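Local coordinates for SusD family protein (Bacteroides uniformis, PDB 7KV1), which probably binds beta-glucan at the cell surface of a gut bacterium, as a surface glycan-binding protein of the SusD family, at residues 71-76 against 93-98; 89-94 against 334-339; 159-164 against 468-473. One frame throughout, in Å; residues are numbered along the deposited sequence.

Interaction 1. Residues 71-76 against 93-98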
loop_
_atom_site.group_PDB
_atom_site.type_symbol
_atom_site.label_atom_id
_atom_site.label_comp_id
_atom_site.label_asym_id
_atom_site.label_seq_id
_atom_site.Cartn_x
_atom_site.Cartn_y
_atom_site.Cartn_z
ATOM N N LEU A 71 3.796 5.680 -2.247
ATOM C CA LEU A 71 2.537 5.092 -1.714
ATOM C C LEU A 71 2.769 4.635 -0.268
ATOM O O LEU A 71 1.796 4.687 0.519
ATOM C CB LEU A 71 2.106 3.930 -2.614
ATOM C CG LEU A 71 1.657 4.349 -4.021
ATOM C CD1 LEU A 71 1.307 3.143 -4.869
ATOM C CD2 LEU A 71 0.466 5.296 -3.944
ATOM N N ASN A 72 3.960 4.120 0.076
ATOM C CA ASN A 72 4.197 3.626 1.459
ATOM C C ASN A 72 4.308 4.837 2.387
ATOM O O ASN A 72 3.791 4.732 3.520
ATOM C CB ASN A 72 5.357 2.624 1.584
ATOM C CG ASN A 72 6.713 3.174 1.185
ATOM O OD1 ASN A 72 6.811 4.034 0.298
ATOM N ND2 ASN A 72 7.780 2.666 1.815
ATOM N N ILE A 73 4.916 5.955 1.949
ATOM C CA ILE A 73 4.955 7.198 2.765
ATOM C C ILE A 73 3.495 7.607 3.035
ATOM O O ILE A 73 3.151 7.844 4.203
ATOM C CB ILE A 73 5.786 8.329 2.115
ATOM C CG1 ILE A 73 7.270 7.952 2.034
ATOM C CG2 ILE A 73 5.570 9.621 2.864
ATOM C CD1 ILE A 73 8.097 8.909 1.219
ATOM N N ASP A 74 2.673 7.669 1.997
ATOM C CA ASP A 74 1.263 8.138 2.116
ATOM C C ASP A 74 0.514 7.212 3.087
ATOM O O ASP A 74 -0.275 7.724 3.923
ATOM C CB ASP A 74 0.596 8.220 0.742
ATOM C CG ASP A 74 1.188 9.249 -0.218
ATOM O OD1 ASP A 74 2.039 10.081 0.218
ATOM O OD2 ASP A 74 0.786 9.232 -1.389
ATOM N N GLY A 75 0.790 5.900 3.037
ATOM C CA GLY A 75 0.137 4.912 3.903
ATOM C C GLY A 75 0.719 4.867 5.312
ATOM O O GLY A 75 0.107 4.213 6.188
ATOM N N GLU A 76 1.844 5.534 5.582
ATOM C CA GLU A 76 2.523 5.396 6.894
ATOM C C GLU A 76 2.351 6.690 7.703
ATOM O O GLU A 76 2.206 6.601 8.933
ATOM C CB GLU A 76 4.000 5.026 6.709
ATOM C CG GLU A 76 4.249 3.627 6.191
ATOM C CD GLU A 76 4.228 2.531 7.240
ATOM O OE1 GLU A 76 4.045 2.848 8.428
ATOM O OE2 GLU A 76 4.330 1.367 6.852
ATOM N N GLN A 93 5.186 20.225 4.030
ATOM C CA GLN A 93 4.230 20.695 5.045
ATOM C C GLN A 93 2.937 19.847 4.986
ATOM O O GLN A 93 2.386 19.538 6.055
ATOM C CB GLN A 93 4.008 22.183 4.806
ATOM C CG GLN A 93 2.868 22.760 5.617
ATOM C CD GLN A 93 2.887 24.261 5.472
ATOM O OE1 GLN A 93 3.692 24.912 6.113
ATOM N NE2 GLN A 93 2.056 24.793 4.584
ATOM N N ASN A 94 2.471 19.461 3.797
ATOM C CA ASN A 94 1.207 18.676 3.659
ATOM C C ASN A 94 1.363 17.369 4.439
ATOM O O ASN A 94 0.421 17.003 5.182
ATOM C CB ASN A 94 0.810 18.472 2.196
ATOM C CG ASN A 94 1.837 17.729 1.380
ATOM O OD1 ASN A 94 3.036 17.912 1.584
ATOM N ND2 ASN A 94 1.373 16.814 0.539
ATOM N N TRP A 95 2.519 16.708 4.334
ATOM C CA TRP A 95 2.768 15.440 5.067
ATOM C C TRP A 95 2.757 15.705 6.578
ATOM O O TRP A 95 2.094 14.921 7.309
ATOM C CB TRP A 95 4.063 14.762 4.663
ATOM C CG TRP A 95 4.122 14.241 3.266
ATOM C CD1 TRP A 95 3.127 14.173 2.333
ATOM C CD2 TRP A 95 5.318 13.760 2.632
ATOM N NE1 TRP A 95 3.617 13.642 1.161
ATOM C CE2 TRP A 95 4.956 13.353 1.332
ATOM C CE3 TRP A 95 6.634 13.575 3.066
ATOM C CZ2 TRP A 95 5.894 12.840 0.439
ATOM C CZ3 TRP A 95 7.555 13.062 2.178
ATOM C CH2 TRP A 95 7.181 12.669 0.897
ATOM N N HIS A 96 3.422 16.773 7.046
ATOM C CA HIS A 96 3.434 17.123 8.491
ATOM C C HIS A 96 1.997 17.370 8.961
ATOM O O HIS A 96 1.650 16.940 10.063
ATOM C CB HIS A 96 4.346 18.308 8.782
ATOM C CG HIS A 96 5.789 17.946 8.660
ATOM N ND1 HIS A 96 6.469 17.300 9.670
ATOM C CD2 HIS A 96 6.654 18.056 7.644
ATOM C CE1 HIS A 96 7.707 17.073 9.296
ATOM N NE2 HIS A 96 7.848 17.500 8.064
ATOM N N MET A 97 1.194 18.050 8.174
ATOM C CA MET A 97 -0.185 18.410 8.601
ATOM C C MET A 97 -1.105 17.158 8.609
ATOM O O MET A 97 -1.922 17.057 9.508
ATOM C CB MET A 97 -0.724 19.538 7.722
ATOM C CG MET A 97 -0.009 20.859 8.040
ATOM S SD MET A 97 -0.478 22.218 6.979
ATOM C CE MET A 97 -2.069 22.616 7.692
ATOM N N LEU A 98 -0.970 16.253 7.652
ATOM C CA LEU A 98 -1.706 14.965 7.600
ATOM C C LEU A 98 -1.337 14.158 8.836
ATOM O O LEU A 98 -2.231 13.593 9.477
ATOM C CB LEU A 98 -1.334 14.232 6.303
ATOM C CG LEU A 98 -1.998 14.828 5.057
ATOM C CD1 LEU A 98 -1.232 14.490 3.799
ATOM C CD2 LEU A 98 -3.451 14.371 4.957
#
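Ile73 lays its CG2 methyl on the indole of Trp95: the carbon stands 3.8 Å from the centroid of the six-membered ring and only 3° off the ring normal, a CH-pi contact squarely over that ring. The other arm of the isoleucine reaches the far corner of the same ring, with CD1 3.9 Å from Trp95 CH2. A chi1 of -66° at Ile73 sets CG2 anti to the backbone N, over the ring, while CG1 carries CD1 to CH2. At the pyrrole end, Asp74 OD1 lies 4.0 Å from Trp95 NE1, too far for a hydrogen bond, with the carboxylate plane turned 70° from the indole. The stronger polar tie of that carboxylate is elsewhere, since Asp74 OD2 accepts a hydrogen bond from Asn69 ND2 just ahead of the helix. One shell further out, Phe336 meets Trp95 edge to face, and Tyr162 and Leu112 border Asp74. The nearest CA atoms, of Asp74 and Trp95, are 8.0 Å apart, and the indole reaches across between the helices. This is a buried meeting of two short helices, 71-76 and 93-99, joined by a connection without regular structure, inside the N-terminal part of the helix-rich SusD fold, whose family belongs to the tetratricopeptide-repeat clan.

Interaction 2. Residues 89-94 against 334-339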
loop_
_atom_site.group_PDB
_atom_site.type_symbol
_atom_site.label_atom_id
_atom_site.label_comp_id
_atom_site.label_asym_id
_atom_site.label_seq_id
_atom_site.Cartn_x
_atom_site.Cartn_y
_atom_site.Cartn_z
ATOM N N LYS A 89 9.543 21.298 9.793
ATOM C CA LYS A 89 8.100 20.916 9.784
ATOM C C LYS A 89 7.380 21.566 8.600
ATOM O O LYS A 89 6.192 21.237 8.415
ATOM C CB LYS A 89 7.428 21.257 11.123
ATOM C CG LYS A 89 7.177 22.732 11.395
ATOM C CD LYS A 89 6.153 22.987 12.497
ATOM C CE LYS A 89 6.499 22.314 13.807
ATOM N NZ LYS A 89 7.923 22.533 14.167
ATOM N N THR A 90 8.035 22.456 7.830
ATOM C CA THR A 90 7.444 23.073 6.603
ATOM C C THR A 90 7.974 22.366 5.351
ATOM O O THR A 90 7.498 22.704 4.246
ATOM C CB THR A 90 7.721 24.578 6.481
ATOM O OG1 THR A 90 9.131 24.749 6.373
ATOM C CG2 THR A 90 7.229 25.378 7.661
ATOM N N ASP A 91 8.856 21.378 5.516
ATOM C CA ASP A 91 9.421 20.575 4.395
ATOM C C ASP A 91 8.416 19.437 4.130
ATOM O O ASP A 91 8.238 18.583 5.009
ATOM C CB ASP A 91 10.865 20.168 4.719
ATOM C CG ASP A 91 11.648 19.698 3.497
ATOM O OD1 ASP A 91 11.221 20.012 2.405
ATOM O OD2 ASP A 91 12.672 19.007 3.647
ATOM N N MET A 92 7.739 19.445 2.984
ATOM C CA MET A 92 6.489 18.664 2.747
ATOM C C MET A 92 5.524 18.954 3.894
ATOM O O MET A 92 5.101 18.043 4.635
ATOM C CB MET A 92 6.739 17.159 2.615
ATOM C CG MET A 92 7.647 16.820 1.448
ATOM S SD MET A 92 7.081 17.469 -0.145
ATOM C CE MET A 92 5.633 16.478 -0.500
ATOM N N GLN A 93 5.186 20.225 4.030
ATOM C CA GLN A 93 4.230 20.695 5.045
ATOM C C GLN A 93 2.937 19.847 4.986
ATOM O O GLN A 93 2.386 19.538 6.055
ATOM C CB GLN A 93 4.008 22.183 4.806
ATOM C CG GLN A 93 2.868 22.760 5.617
ATOM C CD GLN A 93 2.887 24.261 5.472
ATOM O OE1 GLN A 93 3.692 24.912 6.113
ATOM N NE2 GLN A 93 2.056 24.793 4.584
ATOM N N ASN A 94 2.471 19.461 3.797
ATOM C CA ASN A 94 1.207 18.676 3.659
ATOM C C ASN A 94 1.363 17.369 4.439
ATOM O O ASN A 94 0.421 17.003 5.182
ATOM C CB ASN A 94 0.810 18.472 2.196
ATOM C CG ASN A 94 1.837 17.729 1.380
ATOM O OD1 ASN A 94 3.036 17.912 1.584
ATOM N ND2 ASN A 94 1.373 16.814 0.539
ATOM N N TRP A 334 17.164 12.708 1.954
ATOM C CA TRP A 334 16.322 13.863 2.347
ATOM C C TRP A 334 15.763 13.718 3.766
ATOM O O TRP A 334 15.174 14.682 4.245
ATOM C CB TRP A 334 15.245 14.085 1.309
ATOM C CG TRP A 334 15.832 14.473 -0.013
ATOM C CD1 TRP A 334 17.146 14.726 -0.309
ATOM C CD2 TRP A 334 15.099 14.680 -1.229
ATOM N NE1 TRP A 334 17.270 15.015 -1.643
ATOM C CE2 TRP A 334 16.038 15.019 -2.223
ATOM C CE3 TRP A 334 13.755 14.581 -1.575
ATOM C CZ2 TRP A 334 15.665 15.283 -3.535
ATOM C CZ3 TRP A 334 13.383 14.827 -2.875
ATOM C CH2 TRP A 334 14.327 15.194 -3.833
ATOM N N GLY A 335 16.010 12.594 4.425
ATOM C CA GLY A 335 15.716 12.490 5.863
ATOM C C GLY A 335 14.222 12.463 6.162
ATOM O O GLY A 335 13.870 12.766 7.293
ATOM N N PHE A 336 13.379 12.071 5.214
ATOM C CA PHE A 336 11.958 11.754 5.513
ATOM C C PHE A 336 11.830 10.349 6.111
ATOM O O PHE A 336 12.738 9.526 5.928
ATOM C CB PHE A 336 11.082 11.872 4.282
ATOM C CG PHE A 336 10.972 13.287 3.806
ATOM C CD1 PHE A 336 10.140 14.174 4.464
ATOM C CD2 PHE A 336 11.703 13.718 2.711
ATOM C CE1 PHE A 336 10.023 15.477 4.014
ATOM C CE2 PHE A 336 11.612 15.040 2.292
ATOM C CZ PHE A 336 10.779 15.909 2.947
ATOM N N MET A 337 10.731 10.113 6.842
ATOM C CA MET A 337 10.399 8.812 7.473
ATOM C C MET A 337 11.524 8.327 8.378
ATOM O O MET A 337 11.897 7.152 8.305
ATOM C CB MET A 337 10.112 7.751 6.414
ATOM C CG MET A 337 8.953 8.130 5.516
ATOM S SD MET A 337 7.381 7.504 6.162
ATOM C CE MET A 337 7.525 5.794 5.654
ATOM N N PRO A 338 12.057 9.158 9.312
ATOM C CA PRO A 338 12.797 8.613 10.434
ATOM C C PRO A 338 11.895 7.564 11.092
ATOM O O PRO A 338 10.689 7.845 11.339
ATOM C CB PRO A 338 13.027 9.758 11.418
ATOM C CG PRO A 338 12.620 11.003 10.701
ATOM C CD PRO A 338 11.942 10.616 9.398
ATOM N N MET A 339 12.469 6.401 11.360
ATOM C CA MET A 339 11.761 5.341 12.102
ATOM C C MET A 339 11.720 5.682 13.601
ATOM O O MET A 339 12.800 5.956 14.214
ATOM C CB MET A 339 12.396 3.966 11.916
ATOM C CG MET A 339 11.477 2.887 12.480
ATOM S SD MET A 339 12.084 1.282 12.130
ATOM C CE MET A 339 11.769 1.285 10.370
#
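The nearest CA atoms across this contact, those of Met92 and Phe336, are 9.2 Å apart, and a turn leading into helix 93-99 meets an irregular loop between helices 312-315 and 341-345 mainly through side chains. Here the N-terminal part of the SusD fold meets its C-terminal family region, 240 residues further along the chain. Phe336 does the reaching: with CG anti to its own carbonyl carbon (chi1 -67°), the ring extends to the turn and presents its CE1 and CZ atoms. Met92, in the N-cap position of the helix, answers with CG, 3.6 Å from Phe336 CZ; the two side chains run at about a right angle. Beyond CG the methionine bends at both later torsions, and its end leads away from the phenylalanine. Asp91 comes to the same ring corner, its OD2 3.7 Å from Phe336 CZ and its carboxylate tilted 50° to the ring. That oxygen has a firmer partner in the backbone N of Ala87, while its ion pair with Arg370 is long and weak. Neighbouring backbone bonds, from Gly335 to Gly86 and from Met337 to Val84, tie the same loop to the chain ahead of the turn. With Phe336 cut back to an alanine, turn and loop are likely to be left with a gap between them, and Met92 CG would lose its aromatic neighbour. The backbone takes part as well: the carbonyl oxygen of Asp91 lies at the ring edge, in the plane of the ring, 3.7 Å from Phe336 CE1.

Interaction 3. Residues 159-164 against 468-473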
loop_
_atom_site.group_PDB
_atom_site.type_symbol
_atom_site.label_atom_id
_atom_site.label_comp_id
_atom_site.label_asym_id
_atom_site.label_seq_id
_atom_site.Cartn_x
_atom_site.Cartn_y
_atom_site.Cartn_z
ATOM N N LEU A 159 -8.300 6.097 -4.203
ATOM C CA LEU A 159 -9.182 7.278 -3.990
ATOM C C LEU A 159 -10.091 7.039 -2.786
ATOM O O LEU A 159 -10.229 7.941 -1.935
ATOM C CB LEU A 159 -10.023 7.531 -5.241
ATOM C CG LEU A 159 -9.254 8.091 -6.431
ATOM C CD1 LEU A 159 -10.084 7.949 -7.701
ATOM C CD2 LEU A 159 -8.859 9.556 -6.195
ATOM N N TRP A 160 -10.734 5.883 -2.765
ATOM C CA TRP A 160 -11.704 5.503 -1.720
ATOM C C TRP A 160 -10.999 5.503 -0.376
ATOM O O TRP A 160 -11.565 6.053 0.574
ATOM C CB TRP A 160 -12.295 4.134 -2.054
ATOM C CG TRP A 160 -13.206 3.552 -1.028
ATOM C CD1 TRP A 160 -14.385 4.054 -0.561
ATOM C CD2 TRP A 160 -13.047 2.272 -0.399
ATOM N NE1 TRP A 160 -14.931 3.196 0.368
ATOM C CE2 TRP A 160 -14.141 2.097 0.482
ATOM C CE3 TRP A 160 -12.037 1.302 -0.414
ATOM C CZ2 TRP A 160 -14.259 0.985 1.318
ATOM C CZ3 TRP A 160 -12.196 0.165 0.347
ATOM C CH2 TRP A 160 -13.292 0.005 1.203
ATOM N N HIS A 161 -9.796 4.933 -0.288
ATOM C CA HIS A 161 -9.064 4.818 1.007
ATOM C C HIS A 161 -8.736 6.207 1.562
ATOM O O HIS A 161 -8.849 6.398 2.792
ATOM C CB HIS A 161 -7.777 3.981 0.865
ATOM C CG HIS A 161 -7.907 2.521 1.158
ATOM N ND1 HIS A 161 -8.487 1.630 0.285
ATOM C CD2 HIS A 161 -7.530 1.790 2.236
ATOM C CE1 HIS A 161 -8.400 0.415 0.781
ATOM N NE2 HIS A 161 -7.855 0.489 2.000
ATOM N N TYR A 162 -8.277 7.121 0.703
ATOM C CA TYR A 162 -7.729 8.448 1.128
ATOM C C TYR A 162 -8.862 9.468 1.234
ATOM O O TYR A 162 -8.982 10.081 2.327
ATOM C CB TYR A 162 -6.589 8.910 0.206
ATOM C CG TYR A 162 -5.308 8.203 0.523
ATOM C CD1 TYR A 162 -4.584 8.500 1.663
ATOM C CD2 TYR A 162 -4.882 7.147 -0.254
ATOM C CE1 TYR A 162 -3.439 7.789 1.995
ATOM C CE2 TYR A 162 -3.738 6.443 0.057
ATOM C CZ TYR A 162 -3.022 6.752 1.193
ATOM O OH TYR A 162 -1.922 6.020 1.517
ATOM N N PHE A 163 -9.664 9.635 0.173
ATOM C CA PHE A 163 -10.688 10.712 0.079
ATOM C C PHE A 163 -12.111 10.206 0.361
ATOM O O PHE A 163 -12.966 11.029 0.785
ATOM C CB PHE A 163 -10.628 11.384 -1.289
ATOM C CG PHE A 163 -9.278 11.943 -1.628
ATOM C CD1 PHE A 163 -8.881 13.178 -1.128
ATOM C CD2 PHE A 163 -8.394 11.214 -2.409
ATOM C CE1 PHE A 163 -7.615 13.681 -1.416
ATOM C CE2 PHE A 163 -7.140 11.733 -2.717
ATOM C CZ PHE A 163 -6.736 12.941 -2.180
ATOM N N GLY A 164 -12.401 8.925 0.119
ATOM C CA GLY A 164 -13.739 8.354 0.415
ATOM C C GLY A 164 -14.830 8.795 -0.563
ATOM O O GLY A 164 -15.223 7.984 -1.419
ATOM N N ARG A 468 -0.156 -0.199 8.204
ATOM C CA ARG A 468 -0.455 0.021 9.633
ATOM C C ARG A 468 -1.572 1.043 9.784
ATOM O O ARG A 468 -2.456 0.780 10.611
ATOM C CB ARG A 468 0.821 0.447 10.345
ATOM C CG ARG A 468 0.644 0.780 11.813
ATOM C CD ARG A 468 0.095 -0.347 12.647
ATOM N NE ARG A 468 0.148 0.112 14.021
ATOM C CZ ARG A 468 -0.369 -0.490 15.092
ATOM N NH1 ARG A 468 -1.077 -1.602 14.964
ATOM N NH2 ARG A 468 -0.179 0.054 16.287
ATOM N N TYR A 469 -1.506 2.192 9.096
ATOM C CA TYR A 469 -2.552 3.231 9.275
ATOM C C TYR A 469 -3.943 2.685 8.921
ATOM O O TYR A 469 -4.868 2.801 9.754
ATOM C CB TYR A 469 -2.240 4.498 8.490
ATOM C CG TYR A 469 -3.381 5.467 8.515
ATOM C CD1 TYR A 469 -3.744 6.090 9.704
ATOM C CD2 TYR A 469 -4.077 5.769 7.367
ATOM C CE1 TYR A 469 -4.812 6.973 9.745
ATOM C CE2 TYR A 469 -5.134 6.667 7.382
ATOM C CZ TYR A 469 -5.504 7.262 8.579
ATOM O OH TYR A 469 -6.543 8.130 8.607
ATOM N N PHE A 470 -4.113 2.124 7.720
ATOM C CA PHE A 470 -5.396 1.505 7.291
ATOM C C PHE A 470 -5.828 0.383 8.253
ATOM O O PHE A 470 -7.048 0.336 8.549
ATOM C CB PHE A 470 -5.332 1.045 5.843
ATOM C CG PHE A 470 -5.103 2.199 4.899
ATOM C CD1 PHE A 470 -5.796 3.390 5.057
ATOM C CD2 PHE A 470 -4.178 2.099 3.878
ATOM C CE1 PHE A 470 -5.573 4.459 4.199
ATOM C CE2 PHE A 470 -3.951 3.165 3.034
ATOM C CZ PHE A 470 -4.638 4.344 3.197
ATOM N N ASP A 471 -4.907 -0.420 8.793
ATOM C CA ASP A 471 -5.263 -1.458 9.809
ATOM C C ASP A 471 -5.799 -0.788 11.087
ATOM O O ASP A 471 -6.774 -1.324 11.674
ATOM C CB ASP A 471 -4.112 -2.407 10.133
ATOM C CG ASP A 471 -3.837 -3.373 8.994
ATOM O OD1 ASP A 471 -4.772 -3.568 8.148
ATOM O OD2 ASP A 471 -2.692 -3.905 8.927
ATOM N N LEU A 472 -5.203 0.317 11.540
ATOM C CA LEU A 472 -5.659 0.984 12.783
ATOM C C LEU A 472 -7.072 1.552 12.545
ATOM O O LEU A 472 -7.919 1.396 13.413
ATOM C CB LEU A 472 -4.681 2.088 13.193
ATOM C CG LEU A 472 -3.375 1.631 13.817
ATOM C CD1 LEU A 472 -2.381 2.788 13.889
ATOM C CD2 LEU A 472 -3.628 1.040 15.186
ATOM N N VAL A 473 -7.346 2.108 11.374
ATOM C CA VAL A 473 -8.664 2.745 11.079
ATOM C C VAL A 473 -9.772 1.693 11.017
ATOM O O VAL A 473 -10.846 1.918 11.617
ATOM C CB VAL A 473 -8.624 3.560 9.787
ATOM C CG1 VAL A 473 -10.024 4.035 9.393
ATOM C CG2 VAL A 473 -7.648 4.728 9.915
#
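An aromatic cluster of His161, Tyr162 and Phe470 joins the C-terminal end of helix 138-162 to helix 468-474, a largely buried contact in the helical body of the SusD fold. Phe470 is the central ring, and it plays two roles in T-shaped pairs. Its face receives the edge of His161: CD2 of the imidazole comes down over the middle of the ring, 3.6 Å from Phe470 CG, with the two planes 70° apart and the centroids separated by 4.6 Å. Its own edge, in turn, is directed at the face of Tyr162, where Phe470 CZ stands 3.5 Å from Tyr162 CZ, displaced toward the phenol end, at an interplanar angle of 74°. The hydroxyl oxygen is close by too, Tyr162 OH lying 3.6 Å from Phe470 CZ. At Phe470 a chi1 of -62° puts CG anti to the carbonyl carbon and sends the ring between its two partners on successive residues of the helix.

His161 has further partners of its own. Its ND1 is hydrogen-bonded to the carbonyl oxygen of Asn157, one turn earlier, which helps to hold the imidazole's rotation with CD2 toward Phe470, and Tyr243 of helix 230-244 stacks on the imidazole. A molecule of 1,2-ethanediol, probably from the crystallisation liquor, sits about 4 Å from the histidine side chain. Leu112, from helix 110-129, packs against Tyr162. Gly164 is the first residue to leave helical geometry, with a positive phi. Nearby, the carbonyl oxygen of Leu159 accepts two backbone bonds, from Phe163 N at 2.8 Å and from Gly164 N at 3.1 Å.

Overall arrangement
Interactions 1 and 2 are neighbours, their centres 9 Å apart, and both draw on helix 93-99. They meet where Trp95 CZ3 lies 3.6 Å from Phe336 CD1, so Ile73, Trp95 and Phe336 pack in succession from helix 71-76 to the 334-339 loop. Interaction 3 adjoins interaction 1 on its other flank, with centres 12 Å apart: Tyr162 OH approaches Gly75 N to 3.1 Å, and Tyr469 CB is 3.3 Å from Gly75 O. Interactions 2 and 3 do not touch, being about 9 Å apart at their nearest atoms. None of the three includes a residue of the cobalt hexammine pocket, which is lined by residues such as Phe266 and Tyr408.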